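PDB 4E3X: delta-1-pyrroline-5-carboxylate dehydrogenase, mitochondrial, which oxidises the semialdehyde of L-glutamate, formed from proline or ornithine by way of pyrroline-5-carboxylate, to L-glutamate with NAD+ as electron acceptor. Local coordinates for residues 318-323 with 499-504; 370-375 with 431-436; 441-446 with 450-455. All blocks are in the same frame, centred on the assembly; numbering follows the deposited sequence.

Contact 1: 318-323 with 499-504; sequences KNFHFV and NAAGNF
Next to Phe320, whose ring meets Ala500, Ala501 and Phe504, the side-chain amide of Asn319 is gripped at both of its polar atoms: ND2 donates to the carbonyls of Cys348 and Ala350, and OD1 accepts from Thr479 N. This ties Asn319 to the backbone of the catalytic nucleophile Cys348, within the mixed sheet of the aldehyde dehydrogenase catalytic domain, whose central strands run parallel. Strand 476-483 lies between 319-323 and 503-506, so the contact reaches across a whole strand and rests on the side chain of Phe320, which meets side chains and one backbone carbonyl. Its CG stands between the backbone N and the carbonyl carbon (chi1 63°), and with the ring turned to a chi2 of 88° its CE2-CZ end is carried across to the turn before Phe504. There Phe320 CE2 lies 3.9 Å from Ala500 CB. Ala500 O is equally close, beside the ring edge and near its plane, while Ala501 CB approaches obliquely at 4.3 Å from Phe320 CE2. The two aromatic rings meet edge to edge, with their planes inclined by about 52°, and Phe320 CZ comes within 4.3 Å of Phe504 CE1; neither ring offers its face to the other. Helix 463-472 closes in with Val470 against Phe320 and Asp471 against Ala500, leaving this apolar meeting point buried. On the side of 499-504, Asn503 and Phe504 pair in parallel with a strand of the second subunit, so the catalytic sheet runs on across the dimer interface, and Ala501 O accepts from Gln545 NE2 of that subunit. Within its own strand, the edge of the Phe320 ring also faces Phe322 N, which lies in the ring plane 4.0 Å from Phe320 CD1.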
loop_
_atom_site.group_PDB
_atom_site.type_symbol
_atom_site.label_atom_id
_atom_site.label_comp_id
_atom_site.label_asym_id
_atom_site.label_seq_id
_atom_site.Cartn_x
_atom_site.Cartn_y
_atom_site.Cartn_z
ATOM N N LYS B 318 13.475 -1.921 -18.843
ATOM C CA LYS B 318 14.077 -2.024 -20.168
ATOM C C LYS B 318 13.326 -1.002 -20.994
ATOM O O LYS B 318 12.342 -1.317 -21.662
ATOM C CB LYS B 318 13.925 -3.426 -20.761
ATOM C CG LYS B 318 14.683 -3.598 -22.078
ATOM C CD LYS B 318 16.192 -3.738 -21.864
ATOM C CE LYS B 318 16.937 -3.776 -23.192
ATOM N NZ LYS B 318 18.406 -3.882 -22.994
ATOM N N ASN B 319 13.777 0.240 -20.916
ATOM C CA ASN B 319 12.952 1.363 -21.334
ATOM C C ASN B 319 13.087 1.727 -22.797
ATOM O O ASN B 319 14.154 1.560 -23.389
ATOM C CB ASN B 319 13.265 2.558 -20.450
ATOM C CG ASN B 319 13.325 2.169 -18.992
ATOM O OD1 ASN B 319 12.318 1.757 -18.409
ATOM N ND2 ASN B 319 14.511 2.247 -18.401
ATOM N N PHE B 320 12.008 2.257 -23.366
ATOM C CA PHE B 320 11.940 2.518 -24.803
ATOM C C PHE B 320 11.841 3.992 -25.176
ATOM O O PHE B 320 11.302 4.801 -24.422
ATOM C CB PHE B 320 10.743 1.777 -25.425
ATOM C CG PHE B 320 9.402 2.223 -24.891
ATOM C CD1 PHE B 320 8.723 3.292 -25.467
ATOM C CD2 PHE B 320 8.820 1.571 -23.813
ATOM C CE1 PHE B 320 7.483 3.704 -24.976
ATOM C CE2 PHE B 320 7.585 1.976 -23.321
ATOM C CZ PHE B 320 6.920 3.044 -23.900
ATOM N N HIS B 321 12.378 4.317 -26.353
ATOM C CA HIS B 321 11.991 5.519 -27.086
ATOM C C HIS B 321 11.345 5.034 -28.381
ATOM O O HIS B 321 11.998 4.364 -29.185
ATOM C CB HIS B 321 13.197 6.415 -27.420
ATOM C CG HIS B 321 13.672 7.271 -26.279
ATOM N ND1 HIS B 321 14.641 8.241 -26.434
ATOM C CD2 HIS B 321 13.334 7.293 -24.965
ATOM C CE1 HIS B 321 14.868 8.831 -25.273
ATOM N NE2 HIS B 321 14.083 8.278 -24.363
ATOM N N PHE B 322 10.071 5.360 -28.574
ATOM C CA PHE B 322 9.355 4.994 -29.790
ATOM C C PHE B 322 9.207 6.232 -30.662
ATOM O O PHE B 322 8.667 7.242 -30.229
ATOM C CB PHE B 322 7.971 4.403 -29.483
ATOM C CG PHE B 322 7.182 4.081 -30.723
ATOM C CD1 PHE B 322 7.317 2.851 -31.348
ATOM C CD2 PHE B 322 6.341 5.030 -31.291
ATOM C CE1 PHE B 322 6.606 2.559 -32.510
ATOM C CE2 PHE B 322 5.636 4.748 -32.448
ATOM C CZ PHE B 322 5.766 3.509 -33.053
ATOM N N VAL B 323 9.667 6.130 -31.903
ATOM C CA VAL B 323 9.642 7.254 -32.822
ATOM C C VAL B 323 8.596 7.017 -33.904
ATOM O O VAL B 323 8.569 5.955 -34.527
ATOM C CB VAL B 323 11.021 7.439 -33.486
ATOM C CG1 VAL B 323 10.987 8.581 -34.481
ATOM C CG2 VAL B 323 12.089 7.687 -32.434
ATOM N N ASN B 499 0.200 0.674 -19.966
ATOM C CA ASN B 499 0.876 -0.131 -18.948
ATOM C C ASN B 499 2.310 -0.524 -19.283
ATOM O O ASN B 499 2.935 -1.315 -18.568
ATOM C CB ASN B 499 0.032 -1.338 -18.545
ATOM C CG ASN B 499 -0.961 -0.987 -17.467
ATOM O OD1 ASN B 499 -2.165 -0.993 -17.692
ATOM N ND2 ASN B 499 -0.453 -0.639 -16.293
ATOM N N ALA B 500 2.841 0.046 -20.363
ATOM C CA ALA B 500 4.231 -0.191 -20.733
ATOM C C ALA B 500 5.209 0.724 -19.998
ATOM O O ALA B 500 6.411 0.449 -19.977
ATOM C CB ALA B 500 4.410 -0.057 -22.241
ATOM N N ALA B 501 4.700 1.806 -19.406
ATOM C CA ALA B 501 5.548 2.774 -18.710
ATOM C C ALA B 501 4.761 3.491 -17.621
ATOM O O ALA B 501 3.699 4.047 -17.888
ATOM C CB ALA B 501 6.117 3.789 -19.697
ATOM N N GLY B 502 5.286 3.475 -16.398
ATOM C CA GLY B 502 4.714 4.236 -15.300
ATOM C C GLY B 502 5.119 5.699 -15.354
ATOM O O GLY B 502 4.457 6.553 -14.767
ATOM N N ASN B 503 6.236 5.969 -16.024
ATOM C CA ASN B 503 6.643 7.328 -16.357
ATOM C C ASN B 503 6.739 7.403 -17.868
ATOM O O ASN B 503 7.638 6.817 -18.482
ATOM C CB ASN B 503 7.976 7.686 -15.706
ATOM C CG ASN B 503 7.816 8.045 -14.261
ATOM O OD1 ASN B 503 7.666 7.172 -13.415
ATOM N ND2 ASN B 503 7.833 9.336 -13.965
ATOM N N PHE B 504 5.765 8.086 -18.460
ATOM C CA PHE B 504 5.585 8.107 -19.904
ATOM C C PHE B 504 5.807 9.521 -20.405
ATOM O O PHE B 504 5.322 10.485 -19.816
ATOM C CB PHE B 504 4.170 7.616 -20.235
ATOM C CG PHE B 504 3.884 7.483 -21.702
ATOM C CD1 PHE B 504 4.557 6.556 -22.485
ATOM C CD2 PHE B 504 2.905 8.257 -22.291
ATOM C CE1 PHE B 504 4.273 6.428 -23.842
ATOM C CE2 PHE B 504 2.617 8.131 -23.644
ATOM C CZ PHE B 504 3.302 7.221 -24.419
#

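Contact 2: 370-375 with 431-436; sequences EEHSRI and PCIIES
The imidazole of His372 points its edge at Pro431: Pro431 O lies in the ring plane, whereas Ile433 CD1 comes up obliquely, 4.2 Å from His372 CD2. In the catalytic domain this joins the C-terminal part of helix 361-372 and the turn after it to the start of the strand segment 432-436. The bond from His372 NE2 to Pro431 O is short (2.8 Å) and almost straight, at 173° about the hydrogen, which places the ring proton on NE2. Seen from the acceptor it is less regular, for the donor stands 51° above the carbonyl plane and not on a lone pair. With CG anti to the backbone N (chi1 178°), the histidine stretches from its helix to the strand, and His372 NE2 passes 3.6 Å from Pro431 CG. Two residues of the same turn meet on Pro431 CG, since Ile375 CG2 also packs there, at 4.0 Å. A type I turn from His372 to Ile375, closed by Ile375 N to His372 O, brings those two side chains to the same proline. Phe341 of helix 329-341 touches Ile375, Pro431 and Ile433, adding an aromatic side chain to the apolar part of the contact. Trp557 of the second subunit packs on Ile375, and its NE1 bonds to Glu371 OE1. Next to His372 in the chain, Ser373 OG folds back to donate to Glu370 O at 2.7 Å.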
loop_
_atom_site.group_PDB
_atom_site.type_symbol
_atom_site.label_atom_id
_atom_site.label_comp_id
_atom_site.label_asym_id
_atom_site.label_seq_id
_atom_site.Cartn_x
_atom_site.Cartn_y
_atom_site.Cartn_z
ATOM N N GLU B 370 27.076 10.578 -36.279
ATOM C CA GLU B 370 27.868 11.799 -36.247
ATOM C C GLU B 370 28.032 12.288 -34.811
ATOM O O GLU B 370 29.143 12.582 -34.371
ATOM C CB GLU B 370 27.227 12.888 -37.111
ATOM N N GLU B 371 26.926 12.359 -34.076
ATOM C CA GLU B 371 26.983 12.833 -32.700
ATOM C C GLU B 371 27.759 11.875 -31.795
ATOM O O GLU B 371 28.440 12.311 -30.872
ATOM C CB GLU B 371 25.579 13.087 -32.152
ATOM C CG GLU B 371 24.811 14.168 -32.891
ATOM C CD GLU B 371 25.566 15.484 -32.958
ATOM O OE1 GLU B 371 26.120 15.912 -31.925
ATOM O OE2 GLU B 371 25.610 16.091 -34.049
ATOM N N HIS B 372 27.664 10.577 -32.072
ATOM C CA HIS B 372 28.405 9.572 -31.316
ATOM C C HIS B 372 29.906 9.864 -31.293
ATOM O O HIS B 372 30.560 9.713 -30.262
ATOM C CB HIS B 372 28.147 8.174 -31.884
ATOM C CG HIS B 372 28.915 7.089 -31.195
ATOM N ND1 HIS B 372 30.218 6.778 -31.518
ATOM C CD2 HIS B 372 28.563 6.243 -30.198
ATOM C CE1 HIS B 372 30.636 5.784 -30.754
ATOM N NE2 HIS B 372 29.651 5.442 -29.942
ATOM N N SER B 373 30.438 10.304 -32.428
ATOM C CA SER B 373 31.870 10.545 -32.557
ATOM C C SER B 373 32.324 11.728 -31.704
ATOM O O SER B 373 33.519 11.934 -31.508
ATOM C CB SER B 373 32.247 10.777 -34.027
ATOM O OG SER B 373 31.727 12.005 -34.501
ATOM N N ARG B 374 31.366 12.502 -31.203
ATOM C CA ARG B 374 31.676 13.687 -30.408
ATOM C C ARG B 374 31.526 13.454 -28.903
ATOM O O ARG B 374 31.832 14.335 -28.100
ATOM C CB ARG B 374 30.789 14.857 -30.834
ATOM N N ILE B 375 31.047 12.274 -28.522
ATOM C CA ILE B 375 30.853 11.955 -27.108
ATOM C C ILE B 375 32.188 11.674 -26.436
ATOM O O ILE B 375 32.923 10.777 -26.845
ATOM C CB ILE B 375 29.933 10.740 -26.920
ATOM C CG1 ILE B 375 28.530 11.059 -27.438
ATOM C CG2 ILE B 375 29.896 10.320 -25.451
ATOM C CD1 ILE B 375 27.595 9.864 -27.454
ATOM N N PRO B 431 30.345 4.462 -25.495
ATOM C CA PRO B 431 28.926 4.328 -25.820
ATOM C C PRO B 431 28.771 3.430 -27.041
ATOM O O PRO B 431 29.573 3.517 -27.976
ATOM C CB PRO B 431 28.499 5.765 -26.139
ATOM C CG PRO B 431 29.753 6.460 -26.536
ATOM C CD PRO B 431 30.840 5.833 -25.712
ATOM N N CYS B 432 27.769 2.560 -27.022
ATOM C CA CYS B 432 27.602 1.590 -28.089
ATOM C C CYS B 432 26.192 1.648 -28.654
ATOM O O CYS B 432 25.218 1.623 -27.909
ATOM C CB CYS B 432 27.908 0.180 -27.576
ATOM S SG CYS B 432 27.891 -1.107 -28.848
ATOM N N ILE B 433 26.096 1.726 -29.978
ATOM C CA ILE B 433 24.817 1.685 -30.673
ATOM C C ILE B 433 24.784 0.431 -31.525
ATOM O O ILE B 433 25.684 0.203 -32.335
ATOM C CB ILE B 433 24.604 2.921 -31.563
ATOM C CG1 ILE B 433 24.752 4.204 -30.740
ATOM C CG2 ILE B 433 23.245 2.857 -32.241
ATOM C CD1 ILE B 433 24.713 5.481 -31.567
ATOM N N ILE B 434 23.742 -0.370 -31.331
ATOM C CA ILE B 434 23.596 -1.663 -31.986
ATOM C C ILE B 434 22.272 -1.674 -32.727
ATOM O O ILE B 434 21.278 -1.155 -32.210
ATOM C CB ILE B 434 23.587 -2.791 -30.925
ATOM C CG1 ILE B 434 24.952 -2.877 -30.234
ATOM C CG2 ILE B 434 23.155 -4.135 -31.528
ATOM C CD1 ILE B 434 24.922 -3.618 -28.917
ATOM N N GLU B 435 22.250 -2.233 -33.936
ATOM C CA GLU B 435 20.985 -2.459 -34.617
ATOM C C GLU B 435 20.578 -3.921 -34.512
ATOM O O GLU B 435 21.386 -4.822 -34.765
ATOM C CB GLU B 435 21.038 -2.046 -36.095
ATOM C CG GLU B 435 19.696 -2.279 -36.785
ATOM C CD GLU B 435 19.649 -1.818 -38.225
ATOM O OE1 GLU B 435 20.692 -1.380 -38.767
ATOM O OE2 GLU B 435 18.554 -1.905 -38.821
ATOM N N SER B 436 19.326 -4.155 -34.133
ATOM C CA SER B 436 18.774 -5.504 -34.157
ATOM C C SER B 436 17.766 -5.668 -35.284
ATOM O O SER B 436 16.897 -4.818 -35.480
ATOM C CB SER B 436 18.092 -5.841 -32.835
ATOM O OG SER B 436 17.599 -7.170 -32.888
#

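Contact 3: 441-446 with 450-455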
loop_
_atom_site.group_PDB
_atom_site.type_symbol
_atom_site.label_atom_id
_atom_site.label_comp_id
_atom_site.label_asym_id
_atom_site.label_seq_id
_atom_site.Cartn_x
_atom_site.Cartn_y
_atom_site.Cartn_z
ATOM N N GLU B 441 15.001 -10.016 -29.822
ATOM C CA GLU B 441 16.339 -10.483 -29.448
ATOM C C GLU B 441 16.516 -10.316 -27.940
ATOM O O GLU B 441 15.967 -9.382 -27.358
ATOM C CB GLU B 441 17.411 -9.663 -30.179
ATOM C CG GLU B 441 18.553 -10.475 -30.800
ATOM C CD GLU B 441 19.707 -10.770 -29.845
ATOM O OE1 GLU B 441 19.809 -10.128 -28.773
ATOM O OE2 GLU B 441 20.526 -11.654 -30.183
ATOM N N PRO B 442 17.269 -11.225 -27.298
ATOM C CA PRO B 442 17.525 -11.065 -25.860
ATOM C C PRO B 442 18.039 -9.679 -25.451
ATOM O O PRO B 442 17.689 -9.206 -24.371
ATOM C CB PRO B 442 18.580 -12.134 -25.578
ATOM C CG PRO B 442 18.253 -13.216 -26.550
ATOM C CD PRO B 442 17.755 -12.525 -27.799
ATOM N N ILE B 443 18.828 -9.026 -26.298
ATOM C CA ILE B 443 19.349 -7.707 -25.949
ATOM C C ILE B 443 18.243 -6.641 -25.902
ATOM O O ILE B 443 18.429 -5.569 -25.317
ATOM C CB ILE B 443 20.501 -7.268 -26.893
ATOM C CG1 ILE B 443 21.390 -6.226 -26.207
ATOM C CG2 ILE B 443 19.951 -6.752 -28.225
ATOM C CD1 ILE B 443 22.621 -5.865 -27.010
ATOM N N MET B 444 17.094 -6.950 -26.498
ATOM C CA MET B 444 15.931 -6.066 -26.440
ATOM C C MET B 444 15.117 -6.276 -25.161
ATOM O O MET B 444 14.187 -5.516 -24.883
ATOM C CB MET B 444 15.027 -6.286 -27.662
ATOM C CG MET B 444 15.644 -5.886 -29.000
ATOM S SD MET B 444 15.670 -4.103 -29.282
ATOM C CE MET B 444 13.923 -3.741 -29.467
ATOM N N LYS B 445 15.468 -7.308 -24.393
ATOM C CA LYS B 445 14.664 -7.724 -23.239
ATOM C C LYS B 445 15.359 -7.528 -21.894
ATOM O O LYS B 445 14.715 -7.209 -20.899
ATOM C CB LYS B 445 14.277 -9.199 -23.371
ATOM C CG LYS B 445 13.296 -9.514 -24.490
ATOM C CD LYS B 445 13.121 -11.021 -24.634
ATOM C CE LYS B 445 12.115 -11.381 -25.714
ATOM N NZ LYS B 445 10.713 -11.208 -25.243
ATOM N N GLU B 446 16.670 -7.736 -21.858
ATOM C CA GLU B 446 17.385 -7.789 -20.587
ATOM C C GLU B 446 18.062 -6.470 -20.223
ATOM O O GLU B 446 18.694 -5.827 -21.065
ATOM C CB GLU B 446 18.390 -8.944 -20.592
ATOM C CG GLU B 446 17.735 -10.285 -20.892
ATOM C CD GLU B 446 18.716 -11.436 -20.905
ATOM O OE1 GLU B 446 19.563 -11.507 -19.988
ATOM O OE2 GLU B 446 18.637 -12.267 -21.833
ATOM N N GLY B 450 24.243 -0.291 -18.730
ATOM C CA GLY B 450 25.472 0.183 -19.337
ATOM C C GLY B 450 25.127 1.021 -20.550
ATOM O O GLY B 450 23.957 1.148 -20.894
ATOM N N PRO B 451 26.144 1.598 -21.209
ATOM C CA PRO B 451 25.891 2.537 -22.306
ATOM C C PRO B 451 25.680 1.801 -23.621
ATOM O O PRO B 451 26.478 1.906 -24.546
ATOM C CB PRO B 451 27.172 3.376 -22.336
ATOM C CG PRO B 451 28.230 2.445 -21.855
ATOM C CD PRO B 451 27.566 1.547 -20.836
ATOM N N VAL B 452 24.593 1.042 -23.682
ATOM C CA VAL B 452 24.337 0.128 -24.787
ATOM C C VAL B 452 22.916 0.305 -25.300
ATOM O O VAL B 452 21.944 -0.105 -24.657
ATOM C CB VAL B 452 24.571 -1.337 -24.362
ATOM C CG1 VAL B 452 24.372 -2.276 -25.550
ATOM C CG2 VAL B 452 25.979 -1.505 -23.798
ATOM N N LEU B 453 22.806 0.937 -26.462
ATOM C CA LEU B 453 21.522 1.241 -27.067
ATOM C C LEU B 453 21.272 0.309 -28.238
ATOM O O LEU B 453 22.125 0.169 -29.121
ATOM C CB LEU B 453 21.519 2.685 -27.564
ATOM C CG LEU B 453 20.280 3.147 -28.334
ATOM C CD1 LEU B 453 19.043 3.121 -27.441
ATOM C CD2 LEU B 453 20.512 4.530 -28.905
ATOM N N THR B 454 20.113 -0.342 -28.241
ATOM C CA THR B 454 19.724 -1.193 -29.364
ATOM C C THR B 454 18.584 -0.556 -30.147
ATOM O O THR B 454 17.608 -0.086 -29.558
ATOM C CB THR B 454 19.308 -2.603 -28.909
ATOM O OG1 THR B 454 20.364 -3.184 -28.135
ATOM C CG2 THR B 454 19.027 -3.487 -30.116
ATOM N N VAL B 455 18.723 -0.547 -31.474
ATOM C CA VAL B 455 17.757 0.081 -32.359
ATOM C C VAL B 455 17.043 -0.968 -33.201
ATOM O O VAL B 455 17.682 -1.859 -33.761
ATOM C CB VAL B 455 18.459 1.061 -33.330
ATOM C CG1 VAL B 455 17.440 1.822 -34.172
ATOM C CG2 VAL B 455 19.372 2.017 -32.565
#
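Thr454 is met by two successive residues of the 441-446 loop: Ile443 lies mainly against the hydroxyl branch and Met444 against the methyl. Ile443 CG2 sits 3.6 Å from Thr454 OG1, and the CG1 and CD1 carbons of the isoleucine run past the same oxygen at 3.7 Å, so the hydroxyl is wrapped on this side by hydrocarbon. The methyl branch takes sulfur: Met444 SD lies 3.5 Å from Thr454 CG2. The methionine chain is folded at chi2 (-76°) and chi3 (-68°), and this curl brings SD back to the strand although the CB of Met444 does not aim at it. Farther along Ile443, CD1 reaches Val452 CG1 at 4.3 Å, extending the apolar strip to Val452, two residues earlier on the same face of the strand.

Behind this first shell stands Glu441. Its OE1 accepts from Ile443 N at 2.9 Å, nearly along the carboxylate C-O axis, and also from His406 NE2, while OE2 binds Ser410 OG. Met444 N bonds to Glu441 O, and Pro442 O receives both Lys445 N and Glu446 N; together these bonds fix the short helix-like turn that presents Ile443 and Met444. Ahead of strand 452-458, an inverse gamma turn centred on Pro451, with a weak bond from Val452 N to Gly450 O, leads into it.

The loop belongs to the connection between the parallel neighbours 428-436 and 452-458, and covers one side of the sheet: Ile443 also touches Ile434, and Met444 touches Arg353 and Tyr355 of strand 351-357. On the other side, Leu453 packs against helix 329-341.

The three contacts follow one sheet, in the strand order 503-506, 476-483, 319-323, 351-357, 452-458, 428-436. Contacts 1 and 3, with centres 14 Å apart, are tied by Lys318, whose NZ lies 2.8 Å from Glu446 O and also bonds to Ile443 O. Contacts 2 and 3, 13 Å apart between centres, share the pairing of adjacent strands, with Ile434 O 2.7 Å from Val455 N. In contact 1 the Phe504 side chain is about 11 Å from that of the substrate-binding Ser513, and the Ala501 side chain about 11 Å from a bound proline. In contact 3, the Ile443 side chain is about 10 Å from that of the NAD+-binding Glu447. Contact 2 is remote from these sites but, like contact 1, touches the second subunit.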